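Local coordinates for protein putative superoxide reductase (Thermotoga maritima, PDB 3QZB) that probably reduces superoxide to hydrogen peroxide at a mononuclear iron centre, with electrons delivered by reduced rubredoxin, at residues Asp17-Glu22 against His130-Ser135; Glu27-Val32 against Ser125-His130. All coordinates share one frame; numbering follows the deposited sequence.

Interaction 1. Residues Asp17-Glu22 against His130-Ser135. With FE (Fe (III) ion), chain B.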
# COMPACT_ATOMS: atom_id res chain seq x y z
N ASP A 17 9.59 1.99 -20.22
CA ASP A 17 9.46 1.15 -21.38
C ASP A 17 8.22 0.21 -21.26
O ASP A 17 7.77 -0.38 -22.26
CB ASP A 17 10.75 0.28 -21.56
CG ASP A 17 12.00 1.09 -21.80
OD1 ASP A 17 11.88 2.24 -22.27
OD2 ASP A 17 13.09 0.50 -21.46
N PHE A 18 7.68 0.10 -20.05
CA PHE A 18 6.56 -0.75 -19.72
C PHE A 18 5.42 -0.01 -19.10
O PHE A 18 4.61 -0.59 -18.36
CB PHE A 18 7.08 -1.94 -18.88
CG PHE A 18 7.99 -2.79 -19.67
CD1 PHE A 18 7.48 -3.80 -20.47
CD2 PHE A 18 9.35 -2.55 -19.72
CE1 PHE A 18 8.29 -4.54 -21.29
CE2 PHE A 18 10.18 -3.30 -20.54
CZ PHE A 18 9.64 -4.29 -21.33
N ILE A 19 5.31 1.31 -19.30
CA ILE A 19 4.13 2.09 -18.89
C ILE A 19 3.49 2.57 -20.16
O ILE A 19 4.12 3.29 -20.92
CB ILE A 19 4.49 3.30 -17.96
CG1 ILE A 19 5.24 2.83 -16.72
CG2 ILE A 19 3.23 4.10 -17.62
CD1 ILE A 19 5.81 3.97 -15.86
N LYS A 20 2.27 2.15 -20.41
CA LYS A 20 1.61 2.41 -21.66
C LYS A 20 0.62 3.57 -21.54
O LYS A 20 -0.08 3.73 -20.57
CB LYS A 20 0.89 1.15 -22.14
CG LYS A 20 1.85 0.03 -22.46
CD LYS A 20 1.25 -1.29 -22.96
CE LYS A 20 2.34 -2.37 -23.11
NZ LYS A 20 3.38 -2.01 -24.13
N THR A 21 0.47 4.28 -22.64
CA THR A 21 -0.56 5.26 -22.82
C THR A 21 -1.52 4.77 -23.92
O THR A 21 -1.17 3.97 -24.79
CB THR A 21 0.05 6.61 -23.27
OG1 THR A 21 0.88 6.41 -24.42
CG2 THR A 21 0.87 7.26 -22.14
N GLU A 22 -2.68 5.34 -23.97
CA GLU A 22 -3.55 5.03 -25.05
C GLU A 22 -4.73 5.92 -24.88
O GLU A 22 -4.85 6.68 -23.93
CB GLU A 22 -3.93 3.54 -25.04
CG GLU A 22 -3.82 2.79 -26.40
CD GLU A 22 -3.86 3.69 -27.62
OE1 GLU A 22 -4.95 4.08 -28.07
OE2 GLU A 22 -2.77 4.01 -28.15
N HIS A 130 -1.95 -7.19 -17.31
CA HIS A 130 -1.67 -6.30 -18.41
C HIS A 130 -0.81 -5.08 -18.03
O HIS A 130 -0.77 -4.08 -18.77
CB HIS A 130 -2.96 -5.81 -19.08
CG HIS A 130 -3.77 -6.92 -19.69
ND1 HIS A 130 -5.07 -7.22 -19.29
CD2 HIS A 130 -3.46 -7.79 -20.70
CE1 HIS A 130 -5.50 -8.21 -20.04
NE2 HIS A 130 -4.57 -8.58 -20.89
N GLY A 131 -0.11 -5.19 -16.90
CA GLY A 131 0.89 -4.19 -16.56
C GLY A 131 0.36 -2.79 -16.30
O GLY A 131 -0.74 -2.60 -15.78
N LEU A 132 1.24 -1.82 -16.52
CA LEU A 132 1.10 -0.43 -16.13
C LEU A 132 0.58 0.45 -17.27
O LEU A 132 0.99 0.32 -18.44
CB LEU A 132 2.47 0.14 -15.70
CG LEU A 132 3.01 -0.46 -14.38
CD1 LEU A 132 4.51 0.01 -14.22
CD2 LEU A 132 2.22 -0.07 -13.18
N TRP A 133 -0.22 1.45 -16.87
CA TRP A 133 -0.88 2.39 -17.76
C TRP A 133 -0.90 3.75 -17.10
O TRP A 133 -1.02 3.85 -15.88
CB TRP A 133 -2.34 1.91 -17.99
CG TRP A 133 -2.38 0.56 -18.61
CD1 TRP A 133 -2.20 -0.64 -17.97
CD2 TRP A 133 -2.47 0.25 -20.00
NE1 TRP A 133 -2.22 -1.66 -18.88
CE2 TRP A 133 -2.33 -1.13 -20.13
CE3 TRP A 133 -2.61 1.03 -21.15
CZ2 TRP A 133 -2.42 -1.78 -21.39
CZ3 TRP A 133 -2.69 0.41 -22.37
CH2 TRP A 133 -2.55 -0.97 -22.50
N GLU A 134 -0.85 4.80 -17.91
CA GLU A 134 -0.85 6.18 -17.37
C GLU A 134 -1.66 7.14 -18.18
O GLU A 134 -1.96 6.90 -19.38
CB GLU A 134 0.58 6.72 -17.20
CG GLU A 134 1.30 7.00 -18.46
CD GLU A 134 2.66 7.63 -18.20
OE1 GLU A 134 2.80 8.52 -17.35
OE2 GLU A 134 3.58 7.31 -18.94
N SER A 135 -1.98 8.25 -17.56
CA SER A 135 -2.53 9.42 -18.23
C SER A 135 -2.18 10.65 -17.38
O SER A 135 -1.80 10.53 -16.23
CB SER A 135 -4.02 9.31 -18.42
OG SER A 135 -4.72 9.46 -17.24
FE FE B . -6.25 -6.21 -17.77
O HOH W 1 3.49 -3.08 -18.35
O HOH W 2 3.67 6.04 -21.18
O HOH W 3 -2.87 4.68 -20.83
O HOH W 4 -3.37 7.89 -21.69
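Phe-18 carries the N-terminal segment up to Leu-132, where a two-residue strand, 19-20, joins strand 131-141 in parallel at the margin of the immunoglobulin-like beta-sandwich. Carbonyl O of Phe-18 abuts Leu-132 CB, and one water spans the gap by donating to this O and accepting from Leu-132 N. Ile-19 then splits its branches: CG1 lies 3.8 Å from Leu-132 CD1, while CG2, set anti to the backbone N (chi1 -57° places CG1 beside that N), lies against CG and the carboxylate end of Glu-134, nearest OE2 at 3.5 Å, and the two side chains cross at about a right angle. Lys-20 is bonded through both its backbone N and its backbone O. Its N donates to Leu-132 O at 3.0 Å, nearly straight at 169°, and its O accepts Glu-134 N, also at 3.0 Å. The CA-H of Trp-133 leans on that same oxygen. The aliphatic part of the lysine covers one face of the Trp-133 indole: CB sits over the six-membered ring, 3.8 Å from its centroid, and in one of two conformers CD follows near CH2. Trp-133 NE1 donates to His-130 O at 2.8 Å, a bent bond that helps set the ring's rotation. A leucine in place of Trp-133 would probably open a gap beside Lys-20 and leave the backbone O of His-130, itself an iron ligand through ND1, without this donor. Thr-21, in one of its two conformers, runs side by side with Glu-134, its CG2 3.7 Å from Glu-134 CG, while OE1 of that glutamate receives Leu-15 N of the second subunit. Glu-22, likewise in one of two conformers, closes the contact at the rim of the indole, its CB near the ring plane and 4.3 Å from Trp-133 CZ3.

Interaction 2. Residues Glu27-Val32 against Ser125-His130. With FE (Fe (III) ion), chain B.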
# COMPACT_ATOMS: atom_id res chain seq x y z
N GLU A 27 -9.12 1.72 -25.53
CA GLU A 27 -8.32 0.86 -24.66
C GLU A 27 -8.88 0.89 -23.24
O GLU A 27 -8.81 1.94 -22.55
CB GLU A 27 -6.86 1.30 -24.70
CG GLU A 27 -5.95 0.56 -23.70
CD GLU A 27 -6.02 -0.96 -23.80
OE1 GLU A 27 -5.53 -1.49 -24.85
OE2 GLU A 27 -6.54 -1.57 -22.86
N LYS A 28 -9.44 -0.23 -22.77
CA LYS A 28 -10.05 -0.34 -21.47
C LYS A 28 -9.09 -0.02 -20.32
O LYS A 28 -9.56 0.36 -19.25
CB LYS A 28 -10.62 -1.74 -21.28
CG LYS A 28 -9.62 -2.86 -21.24
CD LYS A 28 -10.18 -4.24 -21.00
CE LYS A 28 -11.10 -4.75 -22.01
NZ LYS A 28 -10.34 -4.96 -23.26
N HIS A 29 -7.79 -0.23 -20.48
CA HIS A 29 -6.88 -0.09 -19.38
C HIS A 29 -6.51 1.35 -19.02
O HIS A 29 -5.89 1.56 -17.97
CB HIS A 29 -5.60 -0.86 -19.66
CG HIS A 29 -5.74 -2.33 -19.59
ND1 HIS A 29 -5.90 -3.14 -20.70
CD2 HIS A 29 -5.81 -3.14 -18.51
CE1 HIS A 29 -6.00 -4.39 -20.26
NE2 HIS A 29 -5.99 -4.42 -18.94
N VAL A 30 -6.87 2.32 -19.83
CA VAL A 30 -6.39 3.69 -19.59
C VAL A 30 -7.07 4.24 -18.32
O VAL A 30 -8.31 4.26 -18.21
CB VAL A 30 -6.69 4.59 -20.78
CG1 VAL A 30 -6.29 6.03 -20.42
CG2 VAL A 30 -5.99 4.06 -22.06
N PRO A 31 -6.28 4.78 -17.37
CA PRO A 31 -6.91 5.43 -16.19
C PRO A 31 -7.36 6.82 -16.61
O PRO A 31 -6.54 7.60 -17.11
CB PRO A 31 -5.79 5.42 -15.15
CG PRO A 31 -4.53 5.50 -15.94
CD PRO A 31 -4.81 4.70 -17.23
N VAL A 32 -8.63 7.12 -16.43
CA VAL A 32 -9.21 8.37 -16.87
C VAL A 32 -9.40 9.32 -15.69
O VAL A 32 -10.03 8.96 -14.71
CB VAL A 32 -10.54 8.16 -17.60
CG1 VAL A 32 -11.14 9.53 -18.01
CG2 VAL A 32 -10.33 7.24 -18.83
N SER A 125 -1.99 3.25 -13.31
CA SER A 125 -2.78 2.11 -12.87
C SER A 125 -2.12 0.81 -13.25
O SER A 125 -1.27 0.78 -14.18
CB SER A 125 -4.20 2.20 -13.43
OG SER A 125 -4.19 2.23 -14.83
N TYR A 126 -2.51 -0.26 -12.58
CA TYR A 126 -1.87 -1.56 -12.72
C TYR A 126 -2.94 -2.64 -12.79
O TYR A 126 -3.75 -2.77 -11.90
CB TYR A 126 -0.94 -1.81 -11.51
CG TYR A 126 -0.23 -3.14 -11.57
CD1 TYR A 126 0.66 -3.44 -12.59
CD2 TYR A 126 -0.50 -4.10 -10.65
CE1 TYR A 126 1.23 -4.71 -12.67
CE2 TYR A 126 0.08 -5.37 -10.71
CZ TYR A 126 0.93 -5.65 -11.73
OH TYR A 126 1.49 -6.92 -11.87
N CYS A 127 -2.85 -3.44 -13.87
CA CYS A 127 -3.64 -4.66 -14.06
C CYS A 127 -2.78 -5.83 -13.67
O CYS A 127 -1.57 -5.84 -13.88
CB CYS A 127 -4.06 -4.73 -15.52
SG CYS A 127 -4.92 -6.32 -15.86
N ASN A 128 -3.39 -6.82 -13.04
CA ASN A 128 -2.62 -7.99 -12.58
C ASN A 128 -2.00 -8.81 -13.73
O ASN A 128 -1.04 -9.54 -13.47
CB ASN A 128 -3.40 -8.88 -11.64
CG ASN A 128 -4.45 -9.71 -12.32
OD1 ASN A 128 -5.04 -9.31 -13.32
ND2 ASN A 128 -4.74 -10.89 -11.74
N ILE A 129 -2.48 -8.65 -14.98
CA ILE A 129 -1.88 -9.36 -16.10
C ILE A 129 -1.51 -8.47 -17.27
O ILE A 129 -0.81 -8.91 -18.16
CB ILE A 129 -2.79 -10.54 -16.58
CG1 ILE A 129 -4.07 -10.04 -17.24
CG2 ILE A 129 -3.04 -11.50 -15.43
CD1 ILE A 129 -5.03 -11.15 -17.68
N HIS A 130 -1.95 -7.19 -17.31
CA HIS A 130 -1.67 -6.30 -18.41
C HIS A 130 -0.81 -5.08 -18.03
O HIS A 130 -0.77 -4.08 -18.77
CB HIS A 130 -2.96 -5.81 -19.08
CG HIS A 130 -3.77 -6.92 -19.69
ND1 HIS A 130 -5.07 -7.22 -19.29
CD2 HIS A 130 -3.46 -7.79 -20.70
CE1 HIS A 130 -5.50 -8.21 -20.04
NE2 HIS A 130 -4.57 -8.58 -20.89
FE FE B . -6.25 -6.21 -17.77
O HOH W 5 -5.02 -0.10 -16.02
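The iron site of this superoxide reductase, built on an immunoglobulin-like beta-sandwich, draws together the turn 27-30 and the end of strand 119-127 with the loop after it. His-29 NE2 (2.2 Å), Cys-127 SG (2.3 Å) and His-130 ND1 (2.2 Å) bind the iron, and His-57 and His-63 complete the set of four histidines and one cysteine. As in other members of the family, the histidines are the equatorial ligands and the thiolate the axial one. His-29 and His-130 are neighbours round the metal, with their ring planes at 66°; the close approach of NE2 to ND1 comes from shared coordination and is no hydrogen bond. In Cys-127, SG stands anti to the backbone N (chi1 175°), which carries it to the iron and under the loop, where Ile-129 N donates to it at 3.5 Å and His-130 N weakly; such N-H groups would probably tune the Fe-S bond. OE2 of Glu-27 takes two bonds from His-29: its anti lone pair receives N, and ND1 meets it at 2.7 Å from above the carboxylate plane. This second-shell carboxylate thereby helps, together with the metal, to fix the rotation of the imidazole. A water between the two segments donates to His-29 O and hydrogen-bonds Ser-125 OG, both at 2.7 Å, and the Pro-31 ring lies against the same hydroxyl, with CG 3.5 Å from OG.

Interactions 1 and 2 lie with centres about 7 Å apart and share His-130, the last residue of segment 125-130 and the first of segment 130-135. Strands 119-127 and 131-141 are antiparallel neighbours, joined here by Ser-125 N and Trp-133 O at 2.8 Å. The indole of Trp-133 mediates between the contacts: segment 17-22 packs on one face, and on the other the ring stacks with His-29, with Trp-133 CE2 3.3 Å from His-29 CB. The N-terminal strand therefore backs a second-shell residue of the iron site. Further along, Ser-135 OG, 2.6 Å from Pro-31 O, probably hydrogen-bonds to it, tying strand 131-141 to strand 31-34 of the other sheet.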